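Local structure of alpha-1,3-glucanase (Streptomyces thermodiastaticus, 7C7D) at residues 144-153 / 295-303; 245-256 / 268-279. The protein hydrolyses alpha-1,3-glucan, probably by cutting internal alpha-1,3-glucosidic bonds. All coordinates share one frame; numbering follows the deposited sequence. Where two conformers were deposited one is given.

Interaction 1. Residues 144-153 / 295-303; sequences KYSYVDTGWI and GEVTERVDS
The Tyr145 ring turns its edge to the segment 295-303, with Glu296 OE1 and Val297 O near its plane. Over the centre of one face lies CG of its own neighbour Lys144, and His326 stacks on the ring. The Trp152 ring has Thr150 CB and Ile153 CG1 over one face, both toward the rim, and Arg300 CB at its edge. These residues join two domains: a loop of the N-terminal beta-rich domain meets a loop of the right-handed parallel beta-helix, the fold of pectate lyase-like proteins.

At one end Glu296 OE1 takes two bonds. Tyr145 OH donates to Glu296 OE1 on the syn side of the carboxylate at 2.6 Å, and Lys144 NZ makes a salt bridge to Glu296 OE1 at 2.9 Å from above the carboxylate plane. The two donors come from opposite faces of that plane. Lys144 gets there with CG anti to its N (chi1 171°) and the chain extended to NZ. Glu296 bends back at chi2 (-67°) to meet them.

In the middle the contact is looser. Val148 CG2 lies 3.8 Å from Thr298 O, and a water links Asp149 O to Arg300 N.

At the other end Arg300 runs extended past Trp152, with its CD 3.6 Å from Trp152 CZ2. The guanidinium stands nearly perpendicular to the indole, and Ile153 CD1 sits over one guanidinium face. Asp376 forms a salt bridge to Arg300 NH1. Arg300 NE donates in its own plane to the syn lone pair of Asp302 OD1, at 2.9 Å and 162°.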
loop_
_atom_site.group_PDB
_atom_site.type_symbol
_atom_site.label_atom_id
_atom_site.label_comp_id
_atom_site.label_asym_id
_atom_site.label_seq_id
_atom_site.Cartn_x
_atom_site.Cartn_y
_atom_site.Cartn_z
ATOM N N LYS A 144 13.739 -15.209 -0.691
ATOM C CA LYS A 144 14.040 -15.039 0.727
ATOM C C LYS A 144 12.989 -14.198 1.441
ATOM O O LYS A 144 12.619 -14.500 2.581
ATOM C CB LYS A 144 15.428 -14.411 0.882
ATOM C CG LYS A 144 15.747 -13.997 2.311
ATOM C CD LYS A 144 17.124 -13.377 2.431
ATOM C CE LYS A 144 17.421 -13.043 3.884
ATOM N NZ LYS A 144 18.754 -12.420 4.061
ATOM N N TYR A 145 12.496 -13.145 0.794
ATOM C CA TYR A 145 11.574 -12.206 1.419
ATOM C C TYR A 145 10.121 -12.537 1.137
ATOM O O TYR A 145 9.234 -11.758 1.509
ATOM C CB TYR A 145 11.895 -10.774 0.981
ATOM C CG TYR A 145 13.358 -10.462 1.115
ATOM C CD1 TYR A 145 13.916 -10.200 2.357
ATOM C CD2 TYR A 145 14.191 -10.450 0.007
ATOM C CE1 TYR A 145 15.262 -9.928 2.491
ATOM C CE2 TYR A 145 15.538 -10.179 0.126
ATOM C CZ TYR A 145 16.071 -9.921 1.370
ATOM O OH TYR A 145 17.413 -9.648 1.483
ATOM N N SER A 146 9.861 -13.670 0.492
ATOM C CA SER A 146 8.551 -14.050 -0.004
ATOM C C SER A 146 8.076 -15.323 0.687
ATOM O O SER A 146 8.827 -15.978 1.415
ATOM C CB SER A 146 8.604 -14.260 -1.523
ATOM O OG SER A 146 8.984 -13.065 -2.192
ATOM N N TYR A 147 6.808 -15.672 0.441
ATOM C CA TYR A 147 6.180 -16.888 0.961
ATOM C C TYR A 147 6.012 -16.813 2.473
ATOM O O TYR A 147 6.749 -17.450 3.242
ATOM C CB TYR A 147 6.920 -18.156 0.513
ATOM C CG TYR A 147 7.034 -18.251 -0.990
ATOM C CD1 TYR A 147 6.013 -18.802 -1.751
ATOM C CD2 TYR A 147 8.152 -17.766 -1.650
ATOM C CE1 TYR A 147 6.108 -18.876 -3.137
ATOM C CE2 TYR A 147 8.256 -17.829 -3.028
ATOM C CZ TYR A 147 7.238 -18.395 -3.763
ATOM O OH TYR A 147 7.329 -18.460 -5.130
ATOM N N VAL A 148 5.033 -16.021 2.891
ATOM C CA VAL A 148 4.801 -15.666 4.282
ATOM C C VAL A 148 3.515 -16.335 4.736
ATOM O O VAL A 148 2.477 -16.219 4.071
ATOM C CB VAL A 148 4.705 -14.138 4.435
ATOM C CG1 VAL A 148 4.299 -13.755 5.846
ATOM C CG2 VAL A 148 6.020 -13.479 4.042
ATOM N N ASP A 149 3.580 -17.021 5.872
ATOM C CA ASP A 149 2.414 -17.600 6.516
ATOM C C ASP A 149 2.010 -16.740 7.704
ATOM O O ASP A 149 2.864 -16.258 8.458
ATOM C CB ASP A 149 2.733 -19.005 7.027
ATOM C CG ASP A 149 2.693 -20.046 5.936
ATOM O OD1 ASP A 149 2.029 -19.805 4.909
ATOM O OD2 ASP A 149 3.322 -21.110 6.112
ATOM N N THR A 150 0.700 -16.547 7.864
ATOM C CA THR A 150 0.128 -15.884 9.036
ATOM C C THR A 150 -1.066 -16.718 9.510
ATOM O O THR A 150 -2.223 -16.327 9.346
ATOM C CB THR A 150 -0.277 -14.436 8.728
ATOM O OG1 THR A 150 -1.249 -14.420 7.674
ATOM C CG2 THR A 150 0.932 -13.597 8.313
ATOM N N GLY A 151 -0.772 -17.878 10.103
ATOM C CA GLY A 151 -1.817 -18.804 10.508
ATOM C C GLY A 151 -2.753 -18.269 11.571
ATOM O O GLY A 151 -3.861 -18.796 11.733
ATOM N N TRP A 152 -2.337 -17.234 12.303
ATOM C CA TRP A 152 -3.179 -16.643 13.334
ATOM C C TRP A 152 -4.225 -15.688 12.770
ATOM O O TRP A 152 -5.091 -15.233 13.522
ATOM C CB TRP A 152 -2.318 -15.898 14.356
ATOM C CG TRP A 152 -1.734 -14.638 13.798
ATOM C CD1 TRP A 152 -2.294 -13.394 13.820
ATOM C CD2 TRP A 152 -0.485 -14.504 13.115
ATOM N NE1 TRP A 152 -1.467 -12.491 13.200
ATOM C CE2 TRP A 152 -0.348 -13.147 12.758
ATOM C CE3 TRP A 152 0.536 -15.398 12.775
ATOM C CZ2 TRP A 152 0.766 -12.664 12.077
ATOM C CZ3 TRP A 152 1.642 -14.914 12.098
ATOM C CH2 TRP A 152 1.747 -13.560 11.758
ATOM N N ILE A 153 -4.150 -15.362 11.484
ATOM C CA ILE A 153 -5.147 -14.512 10.829
ATOM C C ILE A 153 -6.177 -15.429 10.193
ATOM O O ILE A 153 -5.862 -16.108 9.197
ATOM C CB ILE A 153 -4.498 -13.593 9.786
ATOM C CG1 ILE A 153 -3.463 -12.687 10.454
ATOM C CG2 ILE A 153 -5.561 -12.759 9.083
ATOM C CD1 ILE A 153 -2.876 -11.640 9.531
ATOM N N GLY A 295 15.375 -3.631 5.046
ATOM C CA GLY A 295 15.584 -4.603 6.095
ATOM C C GLY A 295 15.849 -5.988 5.542
ATOM O O GLY A 295 16.117 -6.185 4.354
ATOM N N GLU A 296 15.787 -6.965 6.447
ATOM C CA GLU A 296 15.929 -8.377 6.112
ATOM C C GLU A 296 14.757 -9.168 6.673
ATOM O O GLU A 296 14.887 -10.352 6.987
ATOM C CB GLU A 296 17.267 -8.936 6.597
ATOM C CG GLU A 296 18.470 -8.263 5.956
ATOM C CD GLU A 296 18.595 -8.543 4.462
ATOM O OE1 GLU A 296 18.138 -9.617 4.013
ATOM O OE2 GLU A 296 19.152 -7.692 3.733
ATOM N N VAL A 297 13.601 -8.525 6.791
ATOM C CA VAL A 297 12.437 -9.154 7.399
ATOM C C VAL A 297 11.813 -10.116 6.397
ATOM O O VAL A 297 11.516 -9.740 5.253
ATOM C CB VAL A 297 11.432 -8.088 7.863
ATOM C CG1 VAL A 297 10.176 -8.745 8.404
ATOM C CG2 VAL A 297 12.071 -7.188 8.917
ATOM N N THR A 298 11.636 -11.366 6.815
ATOM C CA THR A 298 11.087 -12.403 5.953
ATOM C C THR A 298 9.818 -13.015 6.524
ATOM O O THR A 298 9.263 -13.944 5.926
ATOM C CB THR A 298 12.126 -13.503 5.706
ATOM O OG1 THR A 298 12.320 -14.233 6.918
ATOM C CG2 THR A 298 13.461 -12.904 5.277
ATOM N N GLU A 299 9.340 -12.520 7.657
ATOM C CA GLU A 299 8.175 -13.088 8.308
ATOM C C GLU A 299 7.430 -11.958 8.994
ATOM O O GLU A 299 7.906 -10.825 9.057
ATOM C CB GLU A 299 8.585 -14.146 9.328
ATOM C CG GLU A 299 9.505 -13.599 10.385
ATOM C CD GLU A 299 10.335 -14.670 11.041
ATOM O OE1 GLU A 299 9.872 -15.828 11.123
ATOM O OE2 GLU A 299 11.459 -14.348 11.465
ATOM N N ARG A 300 6.258 -12.282 9.524
ATOM C CA ARG A 300 5.455 -11.328 10.274
ATOM C C ARG A 300 5.395 -11.792 11.724
ATOM O O ARG A 300 4.710 -12.771 12.040
ATOM C CB ARG A 300 4.062 -11.198 9.671
ATOM C CG ARG A 300 3.227 -10.167 10.374
ATOM C CD ARG A 300 1.876 -10.090 9.753
ATOM N NE ARG A 300 1.017 -9.184 10.491
ATOM C CZ ARG A 300 -0.116 -8.696 10.008
ATOM N NH1 ARG A 300 -0.513 -9.038 8.790
ATOM N NH2 ARG A 300 -0.842 -7.871 10.741
ATOM N N VAL A 301 6.125 -11.100 12.591
ATOM C CA VAL A 301 6.120 -11.343 14.029
ATOM C C VAL A 301 5.435 -10.137 14.659
ATOM O O VAL A 301 6.038 -9.067 14.805
ATOM C CB VAL A 301 7.537 -11.538 14.584
ATOM C CG1 VAL A 301 7.488 -11.898 16.067
ATOM C CG2 VAL A 301 8.278 -12.614 13.797
ATOM N N ASP A 302 4.163 -10.297 15.030
ATOM C CA ASP A 302 3.372 -9.135 15.418
ATOM C C ASP A 302 3.941 -8.442 16.649
ATOM O O ASP A 302 3.849 -7.214 16.762
ATOM C CB ASP A 302 1.904 -9.519 15.606
ATOM C CG ASP A 302 1.142 -9.545 14.291
ATOM O OD1 ASP A 302 1.644 -8.962 13.303
ATOM O OD2 ASP A 302 0.042 -10.137 14.245
ATOM N N SER A 303 4.571 -9.196 17.549
ATOM C CA SER A 303 5.111 -8.642 18.785
ATOM C C SER A 303 6.491 -8.013 18.622
ATOM O O SER A 303 7.019 -7.466 19.597
ATOM C CB SER A 303 5.173 -9.727 19.864
ATOM O OG SER A 303 5.991 -10.811 19.449
HETATM O O HOH W 1 10.527 -15.936 3.971
HETATM O O HOH W 2 16.895 -6.716 1.644
HETATM O O HOH W 3 5.306 -15.013 9.193
#

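Interaction 2. Residues 245-256 / 268-279; sequences GDYRITGPLSGV and YSVVHSSHFIDQ
Strands 245-248 and 269-272 run parallel, their axes 4.6 Å apart at closest and inclined by 21°. Gly245 to Arg248 pair in register with Ser269 to His272. The backbone ladder is continuous from Gly245 N to Ile249 N, which donates to His272 O. It resumes where Leu253 N and O bond to Phe276 O and Asp278 N. Such in-register pairing of successive coils is characteristic of the parallel beta-helix.

Between the two runs the chain turns. Ser273 OG donates to Ile249 O at 2.8 Å. The same oxygen accepts from His275 N, which makes an ST turn. Pro252 follows a cis peptide. Pro252 CB lies over the centre of the His275 ring, a CH-pi contact 3.7 Å from the centroid. The ring is held from its edge by Asp278, with His275 NE2 donating to Asp278 OD2 at 2.7 Å.

On the strands, His272 NE2 gives a nearly straight bond (175°) to the anti side of Asp246 OD1, at 2.8 Å. Inward, Leu253 CD1 meets Phe276 CE1 at 3.8 Å.

Gln279 puts CG between its N and carbonyl carbon (chi1 54°), and its amide bonds twice to Val256. Gln279 OE1 accepts from Val256 N at 2.9 Å and NE2 donates to Val256 O at 3.1 Å, both on carbonyl lone pairs. An alanine here would remove both amide bonds and would probably leave the Val256 backbone without these mates and freer to shift.

Ile249 and Leu253 pack against helix 225-234. Val256 and Ile277 touch strand 286-289, and strand 277-279 is the outermost of its parallel sheet and pairs with strand 309-311.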
loop_
_atom_site.group_PDB
_atom_site.type_symbol
_atom_site.label_atom_id
_atom_site.label_comp_id
_atom_site.label_asym_id
_atom_site.label_seq_id
_atom_site.Cartn_x
_atom_site.Cartn_y
_atom_site.Cartn_z
ATOM N N GLY A 245 26.510 5.028 -0.105
ATOM C CA GLY A 245 27.112 3.860 0.502
ATOM C C GLY A 245 26.046 2.939 1.049
ATOM O O GLY A 245 24.847 3.166 0.884
ATOM N N ASP A 246 26.517 1.884 1.708
ATOM C CA ASP A 246 25.664 0.913 2.378
ATOM C C ASP A 246 26.041 0.901 3.849
ATOM O O ASP A 246 27.219 0.754 4.185
ATOM C CB ASP A 246 25.863 -0.485 1.784
ATOM C CG ASP A 246 25.307 -0.605 0.379
ATOM O OD1 ASP A 246 24.086 -0.831 0.223
ATOM O OD2 ASP A 246 26.094 -0.468 -0.580
ATOM N N TYR A 247 25.054 1.061 4.724
ATOM C CA TYR A 247 25.299 1.218 6.152
ATOM C C TYR A 247 24.469 0.209 6.917
ATOM O O TYR A 247 23.239 0.242 6.855
ATOM C CB TYR A 247 24.909 2.621 6.615
ATOM C CG TYR A 247 25.624 3.712 5.878
ATOM C CD1 TYR A 247 25.132 4.208 4.676
ATOM C CD2 TYR A 247 26.801 4.249 6.383
ATOM C CE1 TYR A 247 25.796 5.206 3.994
ATOM C CE2 TYR A 247 27.470 5.247 5.714
ATOM C CZ TYR A 247 26.963 5.727 4.519
ATOM O OH TYR A 247 27.636 6.727 3.858
ATOM N N ARG A 248 25.128 -0.669 7.657
ATOM C CA ARG A 248 24.425 -1.595 8.533
ATOM C C ARG A 248 24.055 -0.863 9.818
ATOM O O ARG A 248 24.926 -0.285 10.476
ATOM C CB ARG A 248 25.316 -2.795 8.843
ATOM C CG ARG A 248 24.699 -3.805 9.801
ATOM C CD ARG A 248 25.320 -5.184 9.622
ATOM N NE ARG A 248 26.696 -5.237 10.107
ATOM C CZ ARG A 248 27.036 -5.456 11.373
ATOM N NH1 ARG A 248 26.100 -5.644 12.295
ATOM N NH2 ARG A 248 28.316 -5.486 11.721
ATOM N N ILE A 249 22.769 -0.872 10.164
ATOM C CA ILE A 249 22.267 -0.275 11.401
ATOM C C ILE A 249 21.472 -1.355 12.127
ATOM O O ILE A 249 20.303 -1.590 11.804
ATOM C CB ILE A 249 21.400 0.964 11.139
ATOM C CG1 ILE A 249 22.183 2.016 10.351
ATOM C CG2 ILE A 249 20.866 1.538 12.449
ATOM C CD1 ILE A 249 23.149 2.811 11.195
ATOM N N THR A 250 22.094 -2.028 13.099
ATOM C CA THR A 250 21.334 -2.984 13.896
ATOM C C THR A 250 20.196 -2.280 14.617
ATOM O O THR A 250 19.079 -2.805 14.691
ATOM C CB THR A 250 22.234 -3.712 14.896
ATOM O OG1 THR A 250 22.904 -2.758 15.731
ATOM C CG2 THR A 250 23.253 -4.558 14.171
ATOM N N GLY A 251 20.452 -1.077 15.126
ATOM C CA GLY A 251 19.408 -0.246 15.673
ATOM C C GLY A 251 18.967 -0.707 17.047
ATOM O O GLY A 251 19.514 -1.660 17.614
ATOM N N PRO A 252 17.958 -0.036 17.617
ATOM C CA PRO A 252 17.268 1.107 17.025
ATOM C C PRO A 252 17.939 2.412 17.403
ATOM O O PRO A 252 18.691 2.485 18.379
ATOM C CB PRO A 252 15.909 1.053 17.707
ATOM C CG PRO A 252 16.226 0.567 19.095
ATOM C CD PRO A 252 17.405 -0.381 18.942
ATOM N N LEU A 253 17.662 3.445 16.619
ATOM C CA LEU A 253 17.926 4.812 17.029
ATOM C C LEU A 253 16.736 5.322 17.825
ATOM O O LEU A 253 15.580 5.114 17.435
ATOM C CB LEU A 253 18.146 5.707 15.809
ATOM C CG LEU A 253 19.319 5.336 14.899
ATOM C CD1 LEU A 253 19.309 6.142 13.607
ATOM C CD2 LEU A 253 20.646 5.518 15.624
ATOM N N SER A 254 17.019 5.969 18.946
ATOM C CA SER A 254 16.028 6.681 19.734
ATOM C C SER A 254 16.590 8.062 20.061
ATOM O O SER A 254 17.737 8.383 19.730
ATOM C CB SER A 254 15.642 5.877 20.981
ATOM O OG SER A 254 16.756 5.746 21.842
ATOM N N GLY A 255 15.797 8.893 20.725
ATOM C CA GLY A 255 16.224 10.271 20.870
ATOM C C GLY A 255 16.408 10.991 19.553
ATOM O O GLY A 255 17.157 11.968 19.483
ATOM N N VAL A 256 15.754 10.525 18.493
ATOM C CA VAL A 256 15.788 11.223 17.215
ATOM C C VAL A 256 14.829 12.405 17.315
ATOM O O VAL A 256 13.608 12.232 17.330
ATOM C CB VAL A 256 15.432 10.295 16.048
ATOM C CG1 VAL A 256 15.612 11.024 14.733
ATOM C CG2 VAL A 256 16.304 9.037 16.075
ATOM N N TYR A 268 21.201 5.806 -3.656
ATOM C CA TYR A 268 22.627 5.964 -3.383
ATOM C C TYR A 268 22.995 5.779 -1.922
ATOM O O TYR A 268 24.009 5.139 -1.625
ATOM C CB TYR A 268 23.099 7.350 -3.840
ATOM C CG TYR A 268 22.787 7.636 -5.283
ATOM C CD1 TYR A 268 23.497 7.021 -6.305
ATOM C CD2 TYR A 268 21.767 8.510 -5.627
ATOM C CE1 TYR A 268 23.207 7.281 -7.632
ATOM C CE2 TYR A 268 21.470 8.773 -6.946
ATOM C CZ TYR A 268 22.192 8.157 -7.944
ATOM O OH TYR A 268 21.888 8.422 -9.262
ATOM N N SER A 269 22.221 6.350 -1.002
ATOM C CA SER A 269 22.480 6.241 0.430
ATOM C C SER A 269 21.533 5.192 0.994
ATOM O O SER A 269 20.334 5.446 1.132
ATOM C CB SER A 269 22.269 7.589 1.111
ATOM O OG SER A 269 23.071 8.596 0.511
ATOM N N VAL A 270 22.069 4.025 1.338
ATOM C CA VAL A 270 21.250 2.855 1.640
ATOM C C VAL A 270 21.582 2.361 3.043
ATOM O O VAL A 270 22.712 1.930 3.304
ATOM C CB VAL A 270 21.440 1.743 0.597
ATOM C CG1 VAL A 270 20.555 0.554 0.938
ATOM C CG2 VAL A 270 21.115 2.267 -0.798
ATOM N N VAL A 271 20.602 2.427 3.939
ATOM C CA VAL A 271 20.702 1.876 5.285
ATOM C C VAL A 271 20.092 0.484 5.272
ATOM O O VAL A 271 18.973 0.289 4.773
ATOM C CB VAL A 271 19.973 2.777 6.296
ATOM C CG1 VAL A 271 19.753 2.044 7.619
ATOM C CG2 VAL A 271 20.714 4.098 6.494
ATOM N N HIS A 272 20.821 -0.482 5.830
ATOM C CA HIS A 272 20.350 -1.855 5.978
ATOM C C HIS A 272 19.984 -2.036 7.444
ATOM O O HIS A 272 20.858 -2.141 8.308
ATOM C CB HIS A 272 21.422 -2.837 5.522
ATOM C CG HIS A 272 21.764 -2.690 4.073
ATOM N ND1 HIS A 272 21.089 -3.360 3.074
ATOM C CD2 HIS A 272 22.667 -1.897 3.448
ATOM C CE1 HIS A 272 21.588 -3.016 1.900
ATOM N NE2 HIS A 272 22.546 -2.129 2.098
ATOM N N SER A 273 18.685 -2.029 7.726
ATOM C CA SER A 273 18.206 -2.123 9.094
ATOM C C SER A 273 16.810 -2.709 9.088
ATOM O O SER A 273 16.004 -2.397 8.206
ATOM C CB SER A 273 18.144 -0.741 9.741
ATOM O OG SER A 273 17.745 -0.841 11.091
ATOM N N SER A 274 16.535 -3.549 10.085
ATOM C CA SER A 274 15.201 -4.068 10.332
ATOM C C SER A 274 14.577 -3.470 11.586
ATOM O O SER A 274 13.556 -3.973 12.058
ATOM C CB SER A 274 15.236 -5.598 10.412
ATOM O OG SER A 274 15.705 -6.158 9.197
ATOM N N HIS A 275 15.168 -2.407 12.136
ATOM C CA HIS A 275 14.707 -1.807 13.385
ATOM C C HIS A 275 15.343 -0.428 13.484
ATOM O O HIS A 275 16.212 -0.194 14.326
ATOM C CB HIS A 275 15.142 -2.694 14.559
ATOM C CG HIS A 275 14.539 -2.321 15.877
ATOM N ND1 HIS A 275 15.159 -2.605 17.073
ATOM C CD2 HIS A 275 13.370 -1.715 16.194
ATOM C CE1 HIS A 275 14.402 -2.187 18.071
ATOM N NE2 HIS A 275 13.309 -1.644 17.566
ATOM N N PHE A 276 14.941 0.487 12.602
ATOM C CA PHE A 276 15.734 1.690 12.370
ATOM C C PHE A 276 15.513 2.756 13.441
ATOM O O PHE A 276 16.453 3.140 14.146
ATOM C CB PHE A 276 15.478 2.226 10.959
ATOM C CG PHE A 276 16.273 3.451 10.623
ATOM C CD1 PHE A 276 17.658 3.411 10.584
ATOM C CD2 PHE A 276 15.635 4.647 10.360
ATOM C CE1 PHE A 276 18.389 4.542 10.271
ATOM C CE2 PHE A 276 16.358 5.783 10.051
ATOM C CZ PHE A 276 17.738 5.733 10.006
ATOM N N ILE A 277 14.285 3.260 13.571
ATOM C CA ILE A 277 13.928 4.210 14.620
ATOM C C ILE A 277 12.833 3.586 15.469
ATOM O O ILE A 277 11.832 3.101 14.932
ATOM C CB ILE A 277 13.479 5.565 14.039
ATOM C CG1 ILE A 277 14.679 6.301 13.437
ATOM C CG2 ILE A 277 12.798 6.421 15.106
ATOM C CD1 ILE A 277 14.288 7.499 12.568
ATOM N N ASP A 278 13.024 3.595 16.788
ATOM C CA ASP A 278 12.039 3.031 17.707
ATOM C C ASP A 278 12.059 3.883 18.968
ATOM O O ASP A 278 13.008 3.812 19.760
ATOM C CB ASP A 278 12.377 1.568 18.004
ATOM C CG ASP A 278 11.287 0.840 18.774
ATOM O OD1 ASP A 278 10.311 1.483 19.215
ATOM O OD2 ASP A 278 11.411 -0.395 18.934
ATOM N N GLN A 279 11.032 4.708 19.151
ATOM C CA GLN A 279 10.997 5.617 20.284
ATOM C C GLN A 279 9.551 5.990 20.554
ATOM O O GLN A 279 8.777 6.204 19.620
ATOM C CB GLN A 279 11.830 6.873 20.004
ATOM C CG GLN A 279 11.448 7.593 18.716
ATOM C CD GLN A 279 12.425 8.688 18.348
ATOM O OE1 GLN A 279 13.595 8.649 18.715
ATOM N NE2 GLN A 279 11.942 9.688 17.629
HETATM O O HOH W 4 18.223 -4.208 12.362
#

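Interaction 2 lies within the beta-helix and joins two successive coils, mostly by backbone bonds and buried aliphatic and aromatic side chains. Its two histidines, Asp246 and Pro252 are among its more exposed parts. Interaction 1 joins separate domains through loops without regular structure. It relies on charged groups, aromatic rings and bridging waters, and more of it is exposed. It also buries less surface, 530 Å² against 903 Å². The two centres are about 20 Å apart, yet the contacts touch: Glu296 N lies 2.9 Å from Ser274 OG, a probable hydrogen bond. In sequence, both segments of interaction 2 fall between 144-153 and 295-303.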